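Local structure of transcriptional regulator (Vibrio vulnificus, 4IVN) at residues R23-Y28 with T48-A53; A118-R123 with E221-A226; D161-A166 with T187-H192. The protein represses the genes for sialic acid catabolism in Vibrio vulnificus, probably by binding their DNA control region, and binds the pathway intermediate N-acetylmannosamine 6-phosphate. All coordinates share one frame; numbering follows the deposited sequence.

Contact 1. Residues R23-Y28 with T48-A53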
ATOM      1  N   ARG A  23      13.006  36.408 -15.870  1.00 49.75           N
ATOM      2  CA  ARG A  23      14.456  36.068 -15.895  1.00 56.34           C
ATOM      3  C   ARG A  23      14.887  35.459 -14.587  1.00 52.25           C
ATOM      4  O   ARG A  23      15.731  34.555 -14.575  1.00 47.78           O
ATOM      5  CB  ARG A  23      15.374  37.286 -16.157  1.00 61.34           C
ATOM      6  CG  ARG A  23      15.512  37.696 -17.621  1.00 74.43           C
ATOM      7  CD  ARG A  23      16.661  38.688 -17.875  1.00 80.04           C
ATOM      8  NE  ARG A  23      17.252  38.437 -19.198  1.00 90.41           N
ATOM      9  CZ  ARG A  23      18.344  37.697 -19.434  1.00 93.29           C
ATOM     10  NH1 ARG A  23      19.039  37.139 -18.443  1.00 94.85           N
ATOM     11  NH2 ARG A  23      18.757  37.519 -20.683  1.00 93.58           N
ATOM     12  N   VAL A  24      14.312  35.966 -13.491  1.00 49.46           N
ATOM     13  CA  VAL A  24      14.633  35.433 -12.171  1.00 46.37           C
ATOM     14  C   VAL A  24      14.219  33.964 -12.143  1.00 44.04           C
ATOM     15  O   VAL A  24      14.956  33.089 -11.686  1.00 43.78           O
ATOM     16  CB  VAL A  24      13.894  36.230 -11.085  1.00 47.32           C
ATOM     17  CG1 VAL A  24      13.860  35.454  -9.781  1.00 47.00           C
ATOM     18  CG2 VAL A  24      14.591  37.607 -10.887  1.00 47.49           C
ATOM     19  N   VAL A  25      13.028  33.691 -12.666  1.00 40.88           N
ATOM     20  CA  VAL A  25      12.536  32.310 -12.633  1.00 41.30           C
ATOM     21  C   VAL A  25      13.308  31.477 -13.648  1.00 40.07           C
ATOM     22  O   VAL A  25      13.642  30.317 -13.360  1.00 44.59           O
ATOM     23  CB  VAL A  25      11.025  32.221 -12.968  1.00 40.89           C
ATOM     24  CG1 VAL A  25      10.553  30.769 -12.888  1.00 41.37           C
ATOM     25  CG2 VAL A  25      10.180  33.087 -12.020  1.00 39.72           C
ATOM     26  N   ALA A  26      13.598  32.055 -14.838  1.00 42.21           N
ATOM     27  CA  ALA A  26      14.345  31.290 -15.834  1.00 42.62           C
ATOM     28  C   ALA A  26      15.705  30.930 -15.214  1.00 43.94           C
ATOM     29  O   ALA A  26      16.141  29.774 -15.267  1.00 46.92           O
ATOM     30  CB  ALA A  26      14.460  32.062 -17.165  1.00 42.36           C
ATOM     31  N   ASP A  27      16.314  31.880 -14.517  1.00 45.90           N
ATOM     32  CA  ASP A  27      17.677  31.673 -13.932  1.00 45.22           C
ATOM     33  C   ASP A  27      17.724  30.619 -12.819  1.00 45.46           C
ATOM     34  O   ASP A  27      18.678  29.793 -12.759  1.00 45.61           O
ATOM     35  CB  ASP A  27      18.274  32.968 -13.390  1.00 46.21           C
ATOM     36  CG  ASP A  27      18.931  33.806 -14.462  1.00 53.18           C
ATOM     37  OD1 ASP A  27      19.364  33.242 -15.483  1.00 53.71           O
ATOM     38  OD2 ASP A  27      19.040  35.042 -14.290  1.00 55.13           O
ATOM     39  N   TYR A  28      16.739  30.690 -11.929  1.00 45.13           N
ATOM     40  CA  TYR A  28      16.599  29.695 -10.867  1.00 40.73           C
ATOM     41  C   TYR A  28      16.446  28.294 -11.471  1.00 43.93           C
ATOM     42  O   TYR A  28      17.075  27.351 -11.006  1.00 41.57           O
ATOM     43  CB  TYR A  28      15.447  30.013  -9.900  1.00 42.18           C
ATOM     44  CG  TYR A  28      15.280  29.005  -8.786  1.00 41.46           C
ATOM     45  CD1 TYR A  28      15.811  29.236  -7.510  1.00 44.75           C
ATOM     46  CD2 TYR A  28      14.552  27.800  -8.987  1.00 42.22           C
ATOM     47  CE1 TYR A  28      15.667  28.279  -6.478  1.00 43.85           C
ATOM     48  CE2 TYR A  28      14.398  26.868  -7.956  1.00 40.08           C
ATOM     49  CZ  TYR A  28      14.957  27.117  -6.709  1.00 45.12           C
ATOM     50  OH  TYR A  28      14.817  26.170  -5.716  1.00 44.38           O
ATOM     51  N   THR A  48      11.612  31.375  -5.682  1.00 43.99           N
ATOM     52  CA  THR A  48      12.038  32.470  -6.521  1.00 46.99           C
ATOM     53  C   THR A  48      11.492  33.823  -6.032  1.00 45.39           C
ATOM     54  O   THR A  48      11.833  34.869  -6.610  1.00 45.99           O
ATOM     55  CB  THR A  48      11.549  32.282  -7.963  1.00 42.76           C
ATOM     56  OG1 THR A  48      10.125  32.152  -7.943  1.00 39.24           O
ATOM     57  CG2 THR A  48      12.279  31.085  -8.660  1.00 42.62           C
ATOM     58  N   GLN A  49      10.659  33.791  -4.991  1.00 48.72           N
ATOM     59  CA  GLN A  49       9.917  34.973  -4.514  1.00 53.62           C
ATOM     60  C   GLN A  49       9.143  35.684  -5.649  1.00 52.27           C
ATOM     61  O   GLN A  49       9.248  36.911  -5.823  1.00 54.02           O
ATOM     62  CB  GLN A  49      10.876  35.980  -3.869  1.00 58.34           C
ATOM     63  CG  GLN A  49      11.416  35.637  -2.479  1.00 70.89           C
ATOM     64  CD  GLN A  49      12.643  36.492  -2.165  1.00 80.36           C
ATOM     65  OE1 GLN A  49      13.732  36.244  -2.688  1.00 89.83           O
ATOM     66  NE2 GLN A  49      12.469  37.524  -1.339  1.00 88.39           N
ATOM     67  N   THR A  50       8.371  34.931  -6.427  1.00 45.32           N
ATOM     68  CA  THR A  50       7.556  35.488  -7.505  1.00 43.84           C
ATOM     69  C   THR A  50       6.173  34.882  -7.293  1.00 46.84           C
ATOM     70  O   THR A  50       6.018  33.936  -6.523  1.00 57.26           O
ATOM     71  CB  THR A  50       8.175  35.186  -8.922  1.00 45.44           C
ATOM     72  OG1 THR A  50       8.113  33.772  -9.230  1.00 46.98           O
ATOM     73  CG2 THR A  50       9.641  35.589  -8.990  1.00 44.81           C
ATOM     74  N   SER A  51       5.157  35.363  -7.970  1.00 51.12           N
ATOM     75  CA  SER A  51       3.849  34.717  -7.853  1.00 51.23           C
ATOM     76  C   SER A  51       3.802  33.389  -8.653  1.00 51.03           C
ATOM     77  O   SER A  51       4.658  33.103  -9.491  1.00 44.63           O
ATOM     78  CB  SER A  51       2.816  35.648  -8.388  1.00 50.13           C
ATOM     79  OG  SER A  51       3.175  35.883  -9.718  1.00 53.50           O
ATOM     80  N   GLU A  52       2.774  32.590  -8.418  1.00 46.44           N
ATOM     81  CA  GLU A  52       2.551  31.463  -9.279  1.00 45.04           C
ATOM     82  C   GLU A  52       2.162  31.935 -10.666  1.00 42.54           C
ATOM     83  O   GLU A  52       2.418  31.252 -11.648  1.00 44.75           O
ATOM     84  CB  GLU A  52       1.461  30.571  -8.717  1.00 45.10           C
ATOM     85  CG  GLU A  52       1.764  30.087  -7.325  1.00 50.45           C
ATOM     86  CD  GLU A  52       0.743  29.065  -6.833  1.00 54.72           C
ATOM     87  OE1 GLU A  52      -0.133  28.642  -7.629  1.00 53.04           O
ATOM     88  OE2 GLU A  52       0.849  28.670  -5.650  1.00 58.16           O
ATOM     89  N   ALA A  53       1.538  33.088 -10.755  1.00 41.68           N
ATOM     90  CA  ALA A  53       1.220  33.643 -12.114  1.00 50.52           C
ATOM     91  C   ALA A  53       2.478  33.884 -12.987  1.00 46.94           C
ATOM     92  O   ALA A  53       2.460  33.742 -14.221  1.00 44.76           O
ATOM     93  CB  ALA A  53       0.439  34.940 -11.996  1.00 48.28           C
TER

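Contact 2. Residues A118-R123 with E221-A226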
ATOM      1  N   ALA A 118      -0.510  14.802  16.867  1.00 36.70           N
ATOM      2  CA  ALA A 118      -1.422  14.737  18.069  1.00 34.99           C
ATOM      3  C   ALA A 118      -2.767  15.406  17.786  1.00 35.57           C
ATOM      4  O   ALA A 118      -3.832  14.848  18.100  1.00 32.87           O
ATOM      5  CB  ALA A 118      -0.751  15.308  19.331  1.00 40.99           C
ATOM      6  N   ARG A 119      -2.724  16.573  17.125  1.00 33.64           N
ATOM      7  CA  ARG A 119      -3.946  17.161  16.739  1.00 36.08           C
ATOM      8  C   ARG A 119      -4.781  16.321  15.771  1.00 33.17           C
ATOM      9  O   ARG A 119      -6.002  16.292  15.891  1.00 31.95           O
ATOM     10  CB  ARG A 119      -3.698  18.525  16.134  1.00 40.56           C
ATOM     11  CG  ARG A 119      -3.551  19.545  17.216  1.00 39.12           C
ATOM     12  CD  ARG A 119      -3.775  20.907  16.590  1.00 43.00           C
ATOM     13  NE  ARG A 119      -2.981  21.089  15.340  1.00 39.39           N
ATOM     14  CZ  ARG A 119      -1.712  21.430  15.290  1.00 36.71           C
ATOM     15  NH1 ARG A 119      -0.995  21.613  16.429  1.00 38.98           N
ATOM     16  NH2 ARG A 119      -1.144  21.587  14.107  1.00 36.03           N
ATOM     17  N   ILE A 120      -4.120  15.690  14.792  1.00 32.10           N
ATOM     18  CA  ILE A 120      -4.838  14.886  13.790  1.00 32.96           C
ATOM     19  C   ILE A 120      -5.533  13.664  14.484  1.00 33.48           C
ATOM     20  O   ILE A 120      -6.673  13.305  14.189  1.00 31.27           O
ATOM     21  CB  ILE A 120      -3.869  14.442  12.655  1.00 32.22           C
ATOM     22  CG1 ILE A 120      -3.352  15.709  11.914  1.00 35.60           C
ATOM     23  CG2 ILE A 120      -4.570  13.448  11.728  1.00 34.50           C
ATOM     24  CD1 ILE A 120      -2.218  15.464  10.907  1.00 29.54           C
ATOM     25  N   VAL A 121      -4.830  13.033  15.402  1.00 32.18           N
ATOM     26  CA  VAL A 121      -5.414  11.954  16.218  1.00 31.34           C
ATOM     27  C   VAL A 121      -6.693  12.339  16.879  1.00 30.32           C
ATOM     28  O   VAL A 121      -7.697  11.593  16.808  1.00 31.39           O
ATOM     29  CB  VAL A 121      -4.484  11.576  17.354  1.00 33.75           C
ATOM     30  CG1 VAL A 121      -5.246  10.631  18.345  1.00 30.53           C
ATOM     31  CG2 VAL A 121      -3.197  10.911  16.777  1.00 36.71           C
ATOM     32  N   GLU A 122      -6.718  13.543  17.478  1.00 32.23           N
ATOM     33  CA  GLU A 122      -7.913  13.992  18.155  1.00 34.78           C
ATOM     34  C   GLU A 122      -9.057  14.231  17.184  1.00 33.87           C
ATOM     35  O   GLU A 122     -10.180  13.837  17.450  1.00 31.48           O
ATOM     36  CB  GLU A 122      -7.569  15.297  18.915  1.00 44.09           C
ATOM     37  CG  GLU A 122      -8.344  15.566  20.178  1.00 49.83           C
ATOM     38  CD  GLU A 122      -8.636  14.318  20.977  1.00 58.44           C
ATOM     39  OE1 GLU A 122      -7.709  13.459  21.178  1.00 47.68           O
ATOM     40  OE2 GLU A 122      -9.839  14.210  21.395  1.00 67.06           O
ATOM     41  N   ARG A 123      -8.768  14.853  16.045  1.00 35.91           N
ATOM     42  CA  ARG A 123      -9.799  14.980  14.966  1.00 35.90           C
ATOM     43  C   ARG A 123     -10.415  13.629  14.546  1.00 34.25           C
ATOM     44  O   ARG A 123     -11.628  13.501  14.444  1.00 37.66           O
ATOM     45  CB  ARG A 123      -9.180  15.707  13.796  1.00 34.52           C
ATOM     46  CG  ARG A 123      -8.853  17.168  14.227  1.00 37.48           C
ATOM     47  CD  ARG A 123      -8.727  18.126  13.062  1.00 45.89           C
ATOM     48  NE  ARG A 123      -8.250  19.485  13.421  1.00 46.24           N
ATOM     49  CZ  ARG A 123      -9.040  20.546  13.589  1.00 53.34           C
ATOM     50  NH1 ARG A 123     -10.376  20.429  13.512  1.00 41.17           N
ATOM     51  NH2 ARG A 123      -8.483  21.745  13.822  1.00 53.51           N
ATOM     52  N   GLU A 221      -4.795  20.378   8.489  1.00 34.90           N
ATOM     53  CA  GLU A 221      -3.554  19.829   8.971  1.00 31.87           C
ATOM     54  C   GLU A 221      -2.813  19.114   7.823  1.00 35.52           C
ATOM     55  O   GLU A 221      -3.455  18.728   6.840  1.00 33.00           O
ATOM     56  CB  GLU A 221      -3.831  18.740  10.034  1.00 31.94           C
ATOM     57  CG  GLU A 221      -4.794  19.129  11.189  1.00 36.88           C
ATOM     58  CD  GLU A 221      -4.226  20.068  12.288  1.00 46.37           C
ATOM     59  OE1 GLU A 221      -3.002  20.407  12.220  1.00 41.04           O
ATOM     60  OE2 GLU A 221      -5.024  20.438  13.256  1.00 47.92           O
ATOM     61  N   MET A 222      -1.515  18.849   7.963  1.00 32.33           N
ATOM     62  CA  MET A 222      -0.809  18.096   6.915  1.00 40.30           C
ATOM     63  C   MET A 222       0.170  17.140   7.587  1.00 40.55           C
ATOM     64  O   MET A 222       0.765  17.497   8.577  1.00 41.03           O
ATOM     65  CB  MET A 222       0.090  19.037   6.092  1.00 44.61           C
ATOM     66  CG  MET A 222      -0.518  19.628   4.835  1.00 54.18           C
ATOM     67  SD  MET A 222       0.682  19.622   3.445  1.00 54.83           S
ATOM     68  CE  MET A 222      -0.457  19.892   2.081  1.00 49.94           C
ATOM     69  N   LEU A 223       0.360  15.959   7.030  1.00 37.67           N
ATOM     70  CA  LEU A 223       1.483  15.104   7.478  1.00 40.48           C
ATOM     71  C   LEU A 223       2.249  14.913   6.183  1.00 38.74           C
ATOM     72  O   LEU A 223       1.636  14.747   5.166  1.00 34.30           O
ATOM     73  CB  LEU A 223       1.010  13.778   8.042  1.00 42.92           C
ATOM     74  CG  LEU A 223       0.355  13.798   9.425  1.00 45.92           C
ATOM     75  CD1 LEU A 223       0.125  12.392   9.940  1.00 38.40           C
ATOM     76  CD2 LEU A 223       1.157  14.633  10.431  1.00 47.31           C
ATOM     77  N   VAL A 224       3.566  15.055   6.244  1.00 35.69           N
ATOM     78  CA  VAL A 224       4.430  15.052   5.074  1.00 33.42           C
ATOM     79  C   VAL A 224       5.389  13.891   5.123  1.00 34.94           C
ATOM     80  O   VAL A 224       6.172  13.783   6.025  1.00 34.78           O
ATOM     81  CB  VAL A 224       5.186  16.411   4.996  1.00 38.13           C
ATOM     82  CG1 VAL A 224       6.268  16.391   3.889  1.00 34.99           C
ATOM     83  CG2 VAL A 224       4.148  17.530   4.806  1.00 32.84           C
ATOM     84  N   ALA A 225       5.344  13.020   4.140  1.00 33.01           N
ATOM     85  CA  ALA A 225       6.302  11.878   4.038  1.00 35.36           C
ATOM     86  C   ALA A 225       7.519  12.340   3.211  1.00 37.67           C
ATOM     87  O   ALA A 225       7.379  13.267   2.374  1.00 39.05           O
ATOM     88  CB  ALA A 225       5.538  10.710   3.288  1.00 32.89           C
ATOM     89  N   ALA A 226       8.684  11.688   3.380  1.00 35.81           N
ATOM     90  CA  ALA A 226       9.865  11.970   2.620  1.00 39.34           C
ATOM     91  C   ALA A 226       9.741  11.539   1.182  1.00 33.54           C
ATOM     92  O   ALA A 226       8.779  10.880   0.784  1.00 36.40           O
ATOM     93  CB  ALA A 226      11.100  11.326   3.276  1.00 38.22           C
TER

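Contact 3. Residues D161-A166 with T187-H192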
ATOM      1  N   ASP A 161     -13.345   7.493  -7.357  1.00 36.99           N
ATOM      2  CA  ASP A 161     -14.255   8.288  -8.227  1.00 30.48           C
ATOM      3  C   ASP A 161     -14.318   9.747  -7.708  1.00 29.48           C
ATOM      4  O   ASP A 161     -14.984   9.997  -6.684  1.00 28.77           O
ATOM      5  CB  ASP A 161     -15.648   7.682  -8.401  1.00 28.81           C
ATOM      6  CG  ASP A 161     -16.458   8.440  -9.476  1.00 29.50           C
ATOM      7  OD1 ASP A 161     -17.399   7.909 -10.224  1.00 30.23           O
ATOM      8  OD2 ASP A 161     -16.124   9.669  -9.625  1.00 31.66           O
ATOM      9  N   THR A 162     -13.658  10.654  -8.373  1.00 29.79           N
ATOM     10  CA  THR A 162     -13.470  12.056  -7.862  1.00 30.80           C
ATOM     11  C   THR A 162     -14.727  12.877  -8.080  1.00 33.29           C
ATOM     12  O   THR A 162     -14.894  13.908  -7.439  1.00 31.23           O
ATOM     13  CB  THR A 162     -12.245  12.727  -8.466  1.00 33.20           C
ATOM     14  OG1 THR A 162     -12.262  12.460  -9.853  1.00 34.72           O
ATOM     15  CG2 THR A 162     -10.926  12.074  -7.922  1.00 30.39           C
ATOM     16  N   HIS A 163     -15.617  12.390  -8.931  1.00 30.54           N
ATOM     17  CA  HIS A 163     -16.987  12.933  -9.078  1.00 27.07           C
ATOM     18  C   HIS A 163     -17.792  12.654  -7.872  1.00 29.09           C
ATOM     19  O   HIS A 163     -18.363  13.592  -7.277  1.00 28.18           O
ATOM     20  CB  HIS A 163     -17.632  12.371 -10.334  1.00 30.05           C
ATOM     21  CG  HIS A 163     -17.050  12.985 -11.577  1.00 31.76           C
ATOM     22  ND1 HIS A 163     -17.791  13.726 -12.441  1.00 30.75           N
ATOM     23  CD2 HIS A 163     -15.736  12.963 -12.070  1.00 29.90           C
ATOM     24  CE1 HIS A 163     -16.996  14.132 -13.489  1.00 29.33           C
ATOM     25  NE2 HIS A 163     -15.718  13.688 -13.232  1.00 30.65           N
ATOM     26  N   LEU A 164     -17.763  11.386  -7.416  1.00 28.37           N
ATOM     27  CA  LEU A 164     -18.487  11.011  -6.200  1.00 32.27           C
ATOM     28  C   LEU A 164     -17.872  11.728  -4.992  1.00 29.86           C
ATOM     29  O   LEU A 164     -18.619  12.212  -4.089  1.00 25.42           O
ATOM     30  CB  LEU A 164     -18.456   9.509  -5.983  1.00 31.08           C
ATOM     31  CG  LEU A 164     -19.428   8.678  -6.854  1.00 40.89           C
ATOM     32  CD1 LEU A 164     -19.367   7.199  -6.423  1.00 40.50           C
ATOM     33  CD2 LEU A 164     -20.861   9.166  -6.703  1.00 40.21           C
ATOM     34  N   ALA A 165     -16.543  11.770  -4.980  1.00 27.60           N
ATOM     35  CA  ALA A 165     -15.834  12.388  -3.814  1.00 29.72           C
ATOM     36  C   ALA A 165     -16.258  13.895  -3.768  1.00 29.80           C
ATOM     37  O   ALA A 165     -16.558  14.451  -2.677  1.00 27.67           O
ATOM     38  CB  ALA A 165     -14.317  12.310  -4.024  1.00 27.53           C
ATOM     39  N   ALA A 166     -16.264  14.550  -4.937  1.00 29.86           N
ATOM     40  CA  ALA A 166     -16.791  15.985  -4.992  1.00 29.65           C
ATOM     41  C   ALA A 166     -18.225  16.083  -4.464  1.00 27.62           C
ATOM     42  O   ALA A 166     -18.538  17.028  -3.697  1.00 28.30           O
ATOM     43  CB  ALA A 166     -16.702  16.621  -6.361  1.00 25.24           C
ATOM     44  N   THR A 187      -2.936  17.317  -7.890  1.00 29.66           N
ATOM     45  CA  THR A 187      -3.848  16.569  -8.773  1.00 32.19           C
ATOM     46  C   THR A 187      -5.218  17.230  -8.831  1.00 32.59           C
ATOM     47  O   THR A 187      -5.881  17.410  -7.845  1.00 30.54           O
ATOM     48  CB  THR A 187      -3.981  15.106  -8.309  1.00 35.12           C
ATOM     49  OG1 THR A 187      -2.670  14.510  -8.386  1.00 41.03           O
ATOM     50  CG2 THR A 187      -4.899  14.343  -9.271  1.00 34.33           C
ATOM     51  N   LYS A 188      -5.654  17.600 -10.021  1.00 33.54           N
ATOM     52  CA  LYS A 188      -6.722  18.545 -10.136  1.00 33.60           C
ATOM     53  C   LYS A 188      -8.057  18.122  -9.446  1.00 35.82           C
ATOM     54  O   LYS A 188      -8.647  18.914  -8.664  1.00 30.97           O
ATOM     55  CB  LYS A 188      -6.911  18.795 -11.620  1.00 34.71           C
ATOM     56  CG  LYS A 188      -7.544  20.110 -12.010  1.00 48.11           C
ATOM     57  CD  LYS A 188      -8.973  19.808 -12.308  1.00 48.16           C
ATOM     58  CE  LYS A 188      -9.493  20.592 -13.506  1.00 48.58           C
ATOM     59  NZ  LYS A 188     -10.999  20.472 -13.364  1.00 47.47           N
ATOM     60  N   GLU A 189      -8.553  16.922  -9.764  1.00 28.18           N
ATOM     61  CA  GLU A 189      -9.844  16.514  -9.235  1.00 34.41           C
ATOM     62  C   GLU A 189      -9.731  16.154  -7.733  1.00 30.86           C
ATOM     63  O   GLU A 189     -10.678  16.320  -6.932  1.00 29.73           O
ATOM     64  CB  GLU A 189     -10.538  15.412 -10.109  1.00 29.82           C
ATOM     65  CG  GLU A 189     -10.892  16.015 -11.463  1.00 31.20           C
ATOM     66  CD  GLU A 189     -11.833  15.190 -12.334  1.00 34.59           C
ATOM     67  OE1 GLU A 189     -12.145  15.574 -13.473  1.00 33.24           O
ATOM     68  OE2 GLU A 189     -12.299  14.130 -11.911  1.00 38.15           O
ATOM     69  N   VAL A 190      -8.539  15.770  -7.306  1.00 29.85           N
ATOM     70  CA  VAL A 190      -8.379  15.507  -5.862  1.00 28.96           C
ATOM     71  C   VAL A 190      -8.484  16.827  -5.107  1.00 33.83           C
ATOM     72  O   VAL A 190      -9.206  16.881  -4.095  1.00 33.48           O
ATOM     73  CB  VAL A 190      -7.037  14.819  -5.570  1.00 28.08           C
ATOM     74  CG1 VAL A 190      -6.753  14.746  -4.081  1.00 27.77           C
ATOM     75  CG2 VAL A 190      -7.160  13.379  -6.116  1.00 27.25           C
ATOM     76  N   ILE A 191      -7.709  17.848  -5.513  1.00 32.29           N
ATOM     77  CA  ILE A 191      -7.753  19.227  -4.903  1.00 31.82           C
ATOM     78  C   ILE A 191      -9.138  19.787  -4.882  1.00 34.76           C
ATOM     79  O   ILE A 191      -9.533  20.432  -3.919  1.00 36.34           O
ATOM     80  CB  ILE A 191      -6.986  20.236  -5.805  1.00 34.40           C
ATOM     81  CG1 ILE A 191      -5.495  20.004  -5.718  1.00 40.95           C
ATOM     82  CG2 ILE A 191      -7.297  21.710  -5.471  1.00 44.86           C
ATOM     83  CD1 ILE A 191      -4.866  21.009  -6.732  1.00 40.26           C
ATOM     84  N   HIS A 192      -9.887  19.560  -5.982  1.00 30.94           N
ATOM     85  CA  HIS A 192     -11.194  20.153  -6.119  1.00 31.80           C
ATOM     86  C   HIS A 192     -12.145  19.568  -5.069  1.00 31.70           C
ATOM     87  O   HIS A 192     -12.877  20.299  -4.367  1.00 27.87           O
ATOM     88  CB  HIS A 192     -11.709  19.945  -7.539  1.00 30.59           C
ATOM     89  CG  HIS A 192     -13.117  20.433  -7.716  1.00 30.95           C
ATOM     90  ND1 HIS A 192     -13.451  21.785  -7.684  1.00 29.94           N
ATOM     91  CD2 HIS A 192     -14.321  19.727  -7.909  1.00 29.67           C
ATOM     92  CE1 HIS A 192     -14.772  21.909  -7.820  1.00 28.35           C
ATOM     93  NE2 HIS A 192     -15.299  20.639  -7.967  1.00 30.25           N
TER
HETATM   94  O   HOH W   1     -13.506  16.416  -7.826  1.00 35.64           O

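Contact 1. Residues R23-Y28 with T48-A53
Val25 on the helical segment 23-28 and Thr48 on segment 48-53 bring the two backbones closest, with their CA atoms 6.1 Å apart where helix 20-36 passes the end of helix 41-48. Thr48 is buried and carries much of the contact. Its methyl CG2 rests 3.6 Å from Tyr28 CB and meets the near end of the ring obliquely, while the phenol OH is hydrogen-bonded to Gln39 NE2. Threonine suits this place because its two branches do different work: CG2 packs on the neighbouring helix, and OG1, set between the backbone N and the carbonyl carbon (chi1 57°), turns back to Leu44 O and Ala45 O of its own helix. Both segments belong to the helix-turn-helix domain of the RpiR family. After helix 41-48 the chain turns at Gln49, whose positive phi (52°) closes a Schellman motif, and Ser51 stands at the N-cap position of helix 52-61, its OG bonded to Thr54 OG1. Within this turn Thr50 OG1 gives a hydrogen bond of 2.9 Å to Thr48 OG1, tying the two threonines across the bend. Thr50 OG1 also lies 3.5 Å from Val25 CG2, so the branched valine packs against the polar pair and reaches Thr54 and Leu58 of helix 52-61. Towards the more exposed side, Val24 extends CG1 anti to its backbone N (chi1 162°) and comes within 3.8 Å of Thr48 O.

Contact 2. Residues A118-R123 with E221-A226
Ile120 of helix 114-126 packs on Glu221 and Leu223 of strand 221-224, an outermost strand of the five-stranded parallel sheet in the SIS domain, whose alpha/beta layering places helices against the sheet. The axes of the helical segment 118-123 and of strand 221-224 approach to 9.3 Å, at 121° between their directions. The inner part is apolar and tight. Ile120 and Leu223 meet tip to tip, and Ile120 CD1 stands only 3.4 Å from CG of Leu223, closer than usual van der Waals contact. Ile120 CG1 also lies 3.6 Å from Glu221 CB, the side chains sliding past each other in opposite directions. Leu250 and Leu246 of helix 237-257 add to this hydrophobic layer, where branched aliphatic residues can fill the angle between helix and sheet.

The polar side is looser, its arginines nearer solvent. Glu221 itself is buried: its methylene stem packs on Ile120, and a bend at chi2 (-75°) brings its carboxylate to Arg119 and Arg123, one helical turn apart. The three form a salt-bridge network, which satisfies the charge of the buried carboxylate. Arg119, itself bent at chi3, grips it side-on: NE donates to OE2 at 3.0 Å and NH2 to the syn lone pair of OE1 at 2.9 Å, with the guanidinium and carboxylate planes 33° apart. Arg123 binds more loosely, its NE making a weak bond of 3.4 Å to the same OE2, which lies in its guanidinium plane.

Contact 3. Residues D161-A166 with T187-H192
Two helices on one side of the SIS-domain sheet meet here near their N-termini, beside the pocket for the bound sugar phosphate. The axes of segments 162-166 and 188-192 come within 9.3 Å, 13° from parallel, and Thr162 meets Glu189 at the join. Thr162 OG1 donates a 2.7 Å hydrogen bond to Glu189 OE2, using the anti lone pair. The extended glutamate has the length to span the gap, and its CB lies 3.6 Å from Thr162 CB. Beside it, a water donates to both Thr162 O, at 2.9 Å, and Glu189 O, giving the helices a second bridge. His163 CD2 approaches the same Glu189 OE2 at 3.6 Å, with ring and carboxylate planes 64° apart. Further along, the small Ala166 lets the His192 ring come close, CB to CD2 4.2 Å. Asp161 N-caps helix 162-170: its OD2 accepts from His163 N and Leu164 N. Thr187, at the N-cap position of helix 188-199, instead directs OG1 to the ligand. Inward, Ala165 and Val190 pack on Ile133 of strand 129-133 and Ala165 also on Phe159 of strand 156-159, while Thr187 and Lys188 touch Met276 of the second subunit.

Contact 1 belongs to the helix-turn-helix domain, whereas contacts 2 and 3 both lie on the alpha/beta sheet of the SIS fold but share no helix or strand; contact 3 is nested in the chain loop that contact 2 closes. Their centres lie about 21 Å apart, and that of contact 1 is about 31 and 29 Å from them. Contacts 1 and 2 are partly buried, and contact 3 is a surface contact. Chemistry follows place: contact 1 is methyl packing with no hydrogen bond between its segments, contact 2 joins an aliphatic interior to a salt-bridge network at its edge, and contact 3 relies on a neutral donor, a carboxylate and a water. Contact 3 alone includes a residue of the ligand pocket.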